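Local coordinates for protein shikimate kinase (Aquifex aeolicus, PDB 2PT5) that probably catalyses, with ATP and a magnesium ion, the phosphorylation of the 3-hydroxyl group of shikimate in the pathway to chorismate, at residues I142-E147 with K155-S160; K13-S18 with K148-V153; E33-R38 with A53-L58. All coordinates share one frame; numbering follows the deposited sequence.

Contact 1: I142-E147 with K155-S160; sequences IKVKGE and KEILLS
The last strand of the P-loop kinase sheet, 142-145, packs against helix 150-162, the helix that follows it, and Val144 and Glu156 meet at the centre of this strand-helix unit. Strand and helix run nearly antiparallel, at 151°, their axes 8.7 Å apart. Val144 and Ile142, two residues apart and so on the same face of the strand, both turn toward the helix. Val144 sets CG1 4.1 Å from CG1 of Ile157, the two side chains running crosswise, while CG2 of Ile142 lies 3.7 Å from CB of Ser160. The small serine lets the strand come close, and its OG donates a hydrogen bond back to Glu156 O on its own helix. Glu156, with CG anti to its carbonyl carbon (chi1 -76°) and the chain extended beyond, reaches the end of the strand. There OE1 accepts a weak, bent bond from Lys145 N (3.0 Å, 127°) and lies 3.3 Å from CB of Val144. Shortening Glu156 to an alanine is likely to leave Lys145 N without its weak acceptor and open a gap beside CB of Val144. Along one edge the strand pairs with strand 95-100 through Phe98 and Asp100, while Ile157 also touches Val16 of helix 13-24.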
loop_
_atom_site.group_PDB
_atom_site.type_symbol
_atom_site.label_atom_id
_atom_site.label_comp_id
_atom_site.label_asym_id
_atom_site.label_seq_id
_atom_site.Cartn_x
_atom_site.Cartn_y
_atom_site.Cartn_z
ATOM N N ILE A 142 -10.506 7.573 -0.938
ATOM C CA ILE A 142 -9.879 8.811 -0.486
ATOM C C ILE A 142 -8.452 8.942 -1.013
ATOM O O ILE A 142 -7.692 7.970 -1.035
ATOM C CB ILE A 142 -9.836 8.875 1.060
ATOM C CG1 ILE A 142 -11.232 8.610 1.634
ATOM C CG2 ILE A 142 -9.344 10.238 1.514
ATOM C CD1 ILE A 142 -11.252 8.479 3.154
ATOM N N LYS A 143 -8.097 10.153 -1.427
ATOM C CA LYS A 143 -6.766 10.433 -1.955
ATOM C C LYS A 143 -6.168 11.606 -1.191
ATOM O O LYS A 143 -6.772 12.661 -1.115
ATOM C CB LYS A 143 -6.855 10.779 -3.447
ATOM C CG LYS A 143 -5.542 11.254 -4.065
ATOM C CD LYS A 143 -5.740 11.730 -5.507
ATOM C CE LYS A 143 -4.426 12.142 -6.157
ATOM N NZ LYS A 143 -3.747 13.276 -5.459
ATOM N N VAL A 144 -4.981 11.418 -0.625
ATOM C CA VAL A 144 -4.318 12.474 0.131
ATOM C C VAL A 144 -2.891 12.701 -0.367
ATOM O O VAL A 144 -2.270 11.796 -0.927
ATOM C CB VAL A 144 -4.274 12.130 1.643
ATOM C CG1 VAL A 144 -5.689 11.943 2.179
ATOM C CG2 VAL A 144 -3.463 10.867 1.864
ATOM N N LYS A 145 -2.385 13.912 -0.151
ATOM C CA LYS A 145 -1.038 14.306 -0.559
ATOM C C LYS A 145 -0.011 13.632 0.352
ATOM O O LYS A 145 0.073 13.949 1.535
ATOM C CB LYS A 145 -0.900 15.824 -0.442
ATOM C CG LYS A 145 0.052 16.464 -1.432
ATOM C CD LYS A 145 -0.701 16.971 -2.654
ATOM C CE LYS A 145 0.187 17.854 -3.522
ATOM N NZ LYS A 145 0.704 19.034 -2.769
ATOM N N GLY A 146 0.772 12.712 -0.202
ATOM C CA GLY A 146 1.757 12.002 0.598
ATOM C C GLY A 146 3.163 12.563 0.557
ATOM O O GLY A 146 4.109 11.932 1.032
ATOM N N GLU A 147 3.306 13.746 -0.028
ATOM C CA GLU A 147 4.605 14.390 -0.113
ATOM C C GLU A 147 4.921 15.004 1.245
ATOM O O GLU A 147 6.082 15.180 1.603
ATOM C CB GLU A 147 4.598 15.467 -1.212
ATOM C CG GLU A 147 5.827 16.375 -1.200
ATOM C CD GLU A 147 6.126 16.995 -2.553
ATOM O OE1 GLU A 147 5.173 17.242 -3.327
ATOM O OE2 GLU A 147 7.316 17.246 -2.837
ATOM N N LYS A 155 -3.402 13.671 9.649
ATOM C CA LYS A 155 -4.432 14.680 9.895
ATOM C C LYS A 155 -5.345 14.770 8.680
ATOM O O LYS A 155 -6.555 14.961 8.814
ATOM C CB LYS A 155 -3.804 16.050 10.151
ATOM C CG LYS A 155 -3.067 16.162 11.469
ATOM C CD LYS A 155 -2.419 17.526 11.602
ATOM C CE LYS A 155 -1.658 17.658 12.903
ATOM N NZ LYS A 155 -0.948 18.968 12.962
ATOM N N GLU A 156 -4.754 14.640 7.496
ATOM C CA GLU A 156 -5.510 14.685 6.250
ATOM C C GLU A 156 -6.504 13.531 6.223
ATOM O O GLU A 156 -7.689 13.715 5.937
ATOM C CB GLU A 156 -4.566 14.561 5.047
ATOM C CG GLU A 156 -3.769 15.816 4.704
ATOM C CD GLU A 156 -2.711 15.562 3.631
ATOM O OE1 GLU A 156 -3.051 14.998 2.568
ATOM O OE2 GLU A 156 -1.535 15.926 3.850
ATOM N N ILE A 157 -6.018 12.333 6.524
ATOM C CA ILE A 157 -6.879 11.160 6.513
ATOM C C ILE A 157 -7.982 11.250 7.563
ATOM O O ILE A 157 -9.149 11.007 7.264
ATOM C CB ILE A 157 -6.060 9.874 6.722
ATOM C CG1 ILE A 157 -5.087 9.692 5.551
ATOM C CG2 ILE A 157 -6.992 8.666 6.816
ATOM C CD1 ILE A 157 -4.056 8.625 5.792
ATOM N N LEU A 158 -7.612 11.598 8.794
ATOM C CA LEU A 158 -8.600 11.724 9.857
ATOM C C LEU A 158 -9.704 12.685 9.424
ATOM O O LEU A 158 -10.885 12.342 9.477
ATOM C CB LEU A 158 -7.932 12.218 11.148
ATOM C CG LEU A 158 -6.983 11.185 11.767
ATOM C CD1 LEU A 158 -6.255 11.777 12.958
ATOM C CD2 LEU A 158 -7.795 9.963 12.188
ATOM N N LEU A 159 -9.320 13.878 8.976
ATOM C CA LEU A 159 -10.309 14.860 8.538
ATOM C C LEU A 159 -11.213 14.309 7.441
ATOM O O LEU A 159 -12.407 14.610 7.404
ATOM C CB LEU A 159 -9.623 16.148 8.062
ATOM C CG LEU A 159 -9.093 17.042 9.193
ATOM C CD1 LEU A 159 -8.379 18.259 8.612
ATOM C CD2 LEU A 159 -10.252 17.481 10.079
ATOM N N SER A 160 -10.651 13.499 6.551
ATOM C CA SER A 160 -11.441 12.914 5.481
ATOM C C SER A 160 -12.361 11.849 6.055
ATOM O O SER A 160 -13.530 11.778 5.692
ATOM C CB SER A 160 -10.539 12.295 4.410
ATOM O OG SER A 160 -9.728 13.282 3.801
#

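Contact 2: K13-S18 with K148-V153; sequences KSTVGS and KPPEEV
Van der Waals contact between apolar groups carries most of this meeting of helix 13-24 with the first turn of helix 150-162. Val16 is its centre: CG2, anti to the carbonyl carbon, points across to Val153, whose CB lies 4.0 Å from it, and it also comes 4.2 Å from CB of Pro150. The second methyl, CG1, is 4.2 Å from CG1 of Val153, and the two valines lie roughly perpendicular, with both branches of Val16 engaged. Short beta-branched side chains suit two helices whose backbones come as near as 5.4 Å, between the CA atoms of Val16 and Pro150. Polar atoms meet carbon rather than one another. Thr15 holds OG1 anti to its backbone N (chi1 170°), which brings the hydroxyl 3.7 Å from CB of Pro150, beside the ring; CG2 of Val16 lies 3.9 Å from Pro150 O. Proline fits the first turn of a helix, where its missing N-H costs no helical bond, and Pro149 before it is the N-cap. With no hydrogen bond or salt bridge across it, the contact rests on van der Waals contact and the burial of apolar surface, joining the helix whose first turn completes the predicted ATP-binding P-loop to the C-terminal helix.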
loop_
_atom_site.group_PDB
_atom_site.type_symbol
_atom_site.label_atom_id
_atom_site.label_comp_id
_atom_site.label_asym_id
_atom_site.label_seq_id
_atom_site.Cartn_x
_atom_site.Cartn_y
_atom_site.Cartn_z
ATOM N N LYS A 13 3.204 4.439 3.413
ATOM C CA LYS A 13 2.035 3.667 3.822
ATOM C C LYS A 13 2.211 3.034 5.201
ATOM O O LYS A 13 1.341 3.147 6.066
ATOM C CB LYS A 13 1.744 2.563 2.803
ATOM C CG LYS A 13 1.252 3.054 1.460
ATOM C CD LYS A 13 1.215 1.920 0.461
ATOM C CE LYS A 13 2.621 1.350 0.232
ATOM N NZ LYS A 13 2.615 0.250 -0.763
ATOM N N SER A 14 3.337 2.364 5.397
ATOM C CA SER A 14 3.627 1.700 6.663
ATOM C C SER A 14 3.672 2.672 7.853
ATOM O O SER A 14 3.044 2.426 8.883
ATOM C CB SER A 14 4.957 0.945 6.557
ATOM O OG SER A 14 5.190 0.157 7.711
ATOM N N THR A 15 4.404 3.774 7.709
ATOM C CA THR A 15 4.522 4.755 8.783
ATOM C C THR A 15 3.193 5.455 9.094
ATOM O O THR A 15 2.775 5.541 10.251
ATOM C CB THR A 15 5.599 5.801 8.441
ATOM O OG1 THR A 15 5.536 6.884 9.378
ATOM C CG2 THR A 15 5.403 6.329 7.039
ATOM N N VAL A 16 2.527 5.955 8.061
ATOM C CA VAL A 16 1.241 6.610 8.236
ATOM C C VAL A 16 0.234 5.616 8.827
ATOM O O VAL A 16 -0.593 5.980 9.664
ATOM C CB VAL A 16 0.724 7.147 6.885
ATOM C CG1 VAL A 16 -0.752 7.514 6.987
ATOM C CG2 VAL A 16 1.562 8.370 6.471
ATOM N N GLY A 17 0.316 4.362 8.389
ATOM C CA GLY A 17 -0.587 3.338 8.888
ATOM C C GLY A 17 -0.482 3.139 10.390
ATOM O O GLY A 17 -1.494 3.040 11.082
ATOM N N SER A 18 0.741 3.074 10.896
ATOM C CA SER A 18 0.963 2.908 12.329
ATOM C C SER A 18 0.412 4.103 13.110
ATOM O O SER A 18 -0.313 3.927 14.091
ATOM C CB SER A 18 2.461 2.756 12.625
ATOM O OG SER A 18 2.700 2.723 14.027
ATOM N N LYS A 148 3.871 15.293 2.004
ATOM C CA LYS A 148 3.992 15.893 3.331
ATOM C C LYS A 148 4.472 14.917 4.410
ATOM O O LYS A 148 4.453 13.699 4.221
ATOM C CB LYS A 148 2.639 16.492 3.724
ATOM C CG LYS A 148 2.203 17.596 2.770
ATOM C CD LYS A 148 0.718 17.900 2.846
ATOM C CE LYS A 148 0.333 18.932 1.792
ATOM N NZ LYS A 148 -1.135 19.173 1.731
ATOM N N PRO A 149 4.927 15.446 5.555
ATOM C CA PRO A 149 5.401 14.586 6.646
ATOM C C PRO A 149 4.270 13.643 7.072
ATOM O O PRO A 149 3.088 13.989 6.987
ATOM C CB PRO A 149 5.767 15.591 7.742
ATOM C CG PRO A 149 6.192 16.791 6.957
ATOM C CD PRO A 149 5.112 16.866 5.898
ATOM N N PRO A 150 4.620 12.441 7.534
ATOM C CA PRO A 150 3.629 11.449 7.962
ATOM C C PRO A 150 2.505 11.967 8.865
ATOM O O PRO A 150 1.337 11.638 8.651
ATOM C CB PRO A 150 4.487 10.390 8.642
ATOM C CG PRO A 150 5.751 10.441 7.831
ATOM C CD PRO A 150 5.988 11.932 7.718
ATOM N N GLU A 151 2.848 12.779 9.862
ATOM C CA GLU A 151 1.841 13.303 10.782
ATOM C C GLU A 151 0.830 14.195 10.082
ATOM O O GLU A 151 -0.337 14.233 10.465
ATOM C CB GLU A 151 2.494 14.072 11.938
ATOM C CG GLU A 151 3.479 15.159 11.521
ATOM C CD GLU A 151 4.855 14.606 11.182
ATOM O OE1 GLU A 151 5.774 15.415 10.915
ATOM O OE2 GLU A 151 5.016 13.365 11.187
ATOM N N GLU A 152 1.278 14.916 9.060
ATOM C CA GLU A 152 0.381 15.791 8.320
ATOM C C GLU A 152 -0.573 14.978 7.456
ATOM O O GLU A 152 -1.730 15.348 7.278
ATOM C CB GLU A 152 1.184 16.764 7.454
ATOM C CG GLU A 152 1.806 17.878 8.263
ATOM C CD GLU A 152 0.789 18.535 9.175
ATOM O OE1 GLU A 152 -0.262 18.981 8.663
ATOM O OE2 GLU A 152 1.037 18.598 10.399
ATOM N N VAL A 153 -0.082 13.865 6.925
ATOM C CA VAL A 153 -0.913 12.998 6.098
ATOM C C VAL A 153 -1.987 12.355 6.975
ATOM O O VAL A 153 -3.117 12.161 6.536
ATOM C CB VAL A 153 -0.066 11.898 5.422
ATOM C CG1 VAL A 153 -0.961 10.961 4.620
ATOM C CG2 VAL A 153 0.994 12.544 4.531
#

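Contact 3: E33-R38 with A53-L58; sequences EEVQKR and AYFRKL
The ring of Phe55 and the guanidinium of Arg38 are the flat groups here, and each meets the opposite helix obliquely. Val35 brings CG1 to the ring at CE2, 4.0 Å away, the valine set nearly square to the phenylalanine side chain. Elsewhere the ring meets that of Phe47, their planes inclined by about 25°, and it touches Ile43 and Ile46 of helix 43-49. Phe55 has CG anti to its backbone N, and the end of its side chain thereby comes nearer helix 31-39 than its first bond would suggest. Arg38 passes Leu58 with its aliphatic part, CD lying 4.4 Å from CD2 of the leucine, and carries its charge onward to a salt bridge between NH1 and Glu61. A long flexible arginine suits this exposed margin, since its methylenes can lie by an apolar neighbour while the guanidinium finds a carboxylate. The two helices, 31-39 and 52-66, flank the shikimate-binding region of the kinase: Asp32, which Phe55 touches, and Arg56, on the same helix as Phe55, are both predicted to bind the substrate. Their short segments cross at 119° with axes 11.2 Å apart, a wide spacing bridged by branched apolar side chains. Val35 and Leu58 lie alongside one another, pointing opposite ways, and CG1 of the valine reaches CD1 of the leucine at 3.6 Å. That same methyl serves both Leu58 and Phe55, because chi1 of 169° turns it anti to the backbone N of Val35.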
loop_
_atom_site.group_PDB
_atom_site.type_symbol
_atom_site.label_atom_id
_atom_site.label_comp_id
_atom_site.label_asym_id
_atom_site.label_seq_id
_atom_site.Cartn_x
_atom_site.Cartn_y
_atom_site.Cartn_z
ATOM N N GLU A 33 4.798 -7.470 5.030
ATOM C CA GLU A 33 5.469 -7.917 6.253
ATOM C C GLU A 33 4.822 -9.207 6.769
ATOM O O GLU A 33 5.506 -10.088 7.287
ATOM C CB GLU A 33 5.423 -6.813 7.323
ATOM C CG GLU A 33 4.606 -7.143 8.556
ATOM C CD GLU A 33 4.136 -5.902 9.307
ATOM O OE1 GLU A 33 4.962 -4.982 9.524
ATOM O OE2 GLU A 33 2.937 -5.859 9.684
ATOM N N GLU A 34 3.506 -9.326 6.614
ATOM C CA GLU A 34 2.809 -10.529 7.066
ATOM C C GLU A 34 3.104 -11.693 6.123
ATOM O O GLU A 34 3.268 -12.832 6.555
ATOM C CB GLU A 34 1.299 -10.279 7.133
ATOM C CG GLU A 34 0.915 -9.264 8.190
ATOM C CD GLU A 34 1.544 -9.580 9.535
ATOM O OE1 GLU A 34 1.301 -10.680 10.066
ATOM O OE2 GLU A 34 2.292 -8.733 10.064
ATOM N N VAL A 35 3.182 -11.400 4.829
ATOM C CA VAL A 35 3.468 -12.433 3.846
ATOM C C VAL A 35 4.827 -13.061 4.136
ATOM O O VAL A 35 4.970 -14.282 4.134
ATOM C CB VAL A 35 3.476 -11.859 2.418
ATOM C CG1 VAL A 35 4.049 -12.890 1.443
ATOM C CG2 VAL A 35 2.053 -11.467 2.016
ATOM N N GLN A 36 5.818 -12.214 4.393
ATOM C CA GLN A 36 7.160 -12.683 4.691
ATOM C C GLN A 36 7.193 -13.495 5.981
ATOM O O GLN A 36 7.718 -14.605 5.995
ATOM C CB GLN A 36 8.121 -11.498 4.783
ATOM C CG GLN A 36 8.374 -10.840 3.437
ATOM C CD GLN A 36 9.270 -9.617 3.526
ATOM O OE1 GLN A 36 8.876 -8.578 4.056
ATOM N NE2 GLN A 36 10.485 -9.739 3.002
ATOM N N LYS A 37 6.626 -12.948 7.055
ATOM C CA LYS A 37 6.604 -13.649 8.334
ATOM C C LYS A 37 5.916 -15.012 8.224
ATOM O O LYS A 37 6.347 -15.983 8.852
ATOM C CB LYS A 37 5.927 -12.787 9.399
ATOM C CG LYS A 37 6.641 -11.458 9.637
ATOM C CD LYS A 37 6.186 -10.759 10.922
ATOM C CE LYS A 37 4.693 -10.470 10.936
ATOM N NZ LYS A 37 4.282 -9.791 12.198
ATOM N N ARG A 38 4.862 -15.096 7.417
ATOM C CA ARG A 38 4.159 -16.364 7.236
ATOM C C ARG A 38 5.010 -17.393 6.489
ATOM O O ARG A 38 5.093 -18.550 6.900
ATOM C CB ARG A 38 2.848 -16.164 6.476
ATOM C CG ARG A 38 2.145 -17.477 6.163
ATOM C CD ARG A 38 0.805 -17.276 5.487
ATOM N NE ARG A 38 -0.119 -16.509 6.317
ATOM C CZ ARG A 38 -1.387 -16.270 5.990
ATOM N NH1 ARG A 38 -1.875 -16.746 4.850
ATOM N NH2 ARG A 38 -2.166 -15.553 6.797
ATOM N N ALA A 53 3.658 -15.870 -9.261
ATOM C CA ALA A 53 2.222 -16.105 -9.264
ATOM C C ALA A 53 1.836 -16.553 -7.857
ATOM O O ALA A 53 0.798 -16.160 -7.323
ATOM C CB ALA A 53 1.871 -17.186 -10.277
ATOM N N TYR A 54 2.695 -17.373 -7.262
ATOM C CA TYR A 54 2.476 -17.885 -5.918
ATOM C C TYR A 54 2.518 -16.754 -4.892
ATOM O O TYR A 54 1.852 -16.822 -3.857
ATOM C CB TYR A 54 3.533 -18.946 -5.595
ATOM C CG TYR A 54 3.553 -19.415 -4.157
ATOM C CD1 TYR A 54 4.266 -18.711 -3.187
ATOM C CD2 TYR A 54 2.880 -20.577 -3.771
ATOM C CE1 TYR A 54 4.316 -19.154 -1.867
ATOM C CE2 TYR A 54 2.923 -21.028 -2.454
ATOM C CZ TYR A 54 3.646 -20.311 -1.508
ATOM O OH TYR A 54 3.725 -20.753 -0.208
ATOM N N PHE A 55 3.300 -15.717 -5.184
ATOM C CA PHE A 55 3.416 -14.569 -4.291
ATOM C C PHE A 55 2.247 -13.607 -4.496
ATOM O O PHE A 55 1.686 -13.083 -3.528
ATOM C CB PHE A 55 4.750 -13.843 -4.524
ATOM C CG PHE A 55 4.836 -12.500 -3.851
ATOM C CD1 PHE A 55 4.437 -11.346 -4.519
ATOM C CD2 PHE A 55 5.284 -12.392 -2.537
ATOM C CE1 PHE A 55 4.482 -10.097 -3.889
ATOM C CE2 PHE A 55 5.333 -11.152 -1.896
ATOM C CZ PHE A 55 4.930 -10.001 -2.576
ATOM N N ARG A 56 1.889 -13.373 -5.753
ATOM C CA ARG A 56 0.784 -12.483 -6.078
ATOM C C ARG A 56 -0.524 -13.037 -5.530
ATOM O O ARG A 56 -1.432 -12.281 -5.181
ATOM C CB ARG A 56 0.662 -12.310 -7.591
ATOM C CG ARG A 56 1.705 -11.395 -8.223
ATOM C CD ARG A 56 1.537 -11.371 -9.741
ATOM N NE ARG A 56 2.231 -10.250 -10.370
ATOM C CZ ARG A 56 2.246 -10.022 -11.681
ATOM N NH1 ARG A 56 1.606 -10.840 -12.504
ATOM N NH2 ARG A 56 2.892 -8.971 -12.166
ATOM N N LYS A 57 -0.628 -14.360 -5.464
ATOM C CA LYS A 57 -1.839 -14.985 -4.952
ATOM C C LYS A 57 -1.767 -15.046 -3.434
ATOM O O LYS A 57 -2.780 -14.947 -2.750
ATOM C CB LYS A 57 -2.007 -16.393 -5.544
ATOM C CG LYS A 57 -3.358 -17.039 -5.241
ATOM C CD LYS A 57 -3.614 -18.275 -6.108
ATOM C CE LYS A 57 -3.991 -17.910 -7.542
ATOM N NZ LYS A 57 -5.334 -17.270 -7.636
ATOM N N LEU A 58 -0.554 -15.184 -2.911
ATOM C CA LEU A 58 -0.339 -15.254 -1.474
ATOM C C LEU A 58 -0.714 -13.937 -0.782
ATOM O O LEU A 58 -1.431 -13.932 0.226
ATOM C CB LEU A 58 1.130 -15.573 -1.183
ATOM C CG LEU A 58 1.484 -16.337 0.097
ATOM C CD1 LEU A 58 2.971 -16.174 0.359
ATOM C CD2 LEU A 58 0.683 -15.823 1.283
#

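Overall arrangement
From the N terminus, strand 2-6 leads through the P-loop into helix 13-24, whose first turns form one side of contact 2; its partner arrives only 130 residues later, so this contact closes a loop over most of the chain. Within that loop contact 3 closes a short one, joining helices 31-39 and 52-66 around helix 43-49. Contact 1 opens at strand 142-145, before contact 2 is complete, and closes after it, so the two cross. They share helix 150-162 and touch, as where Val144 and Val153 meet, tying the edge strand and the P-loop helix to one C-terminal helix. Contact 3 lies on the opposite side of the chain's centre from the other two, with its centre about 28 Å from that of contact 1.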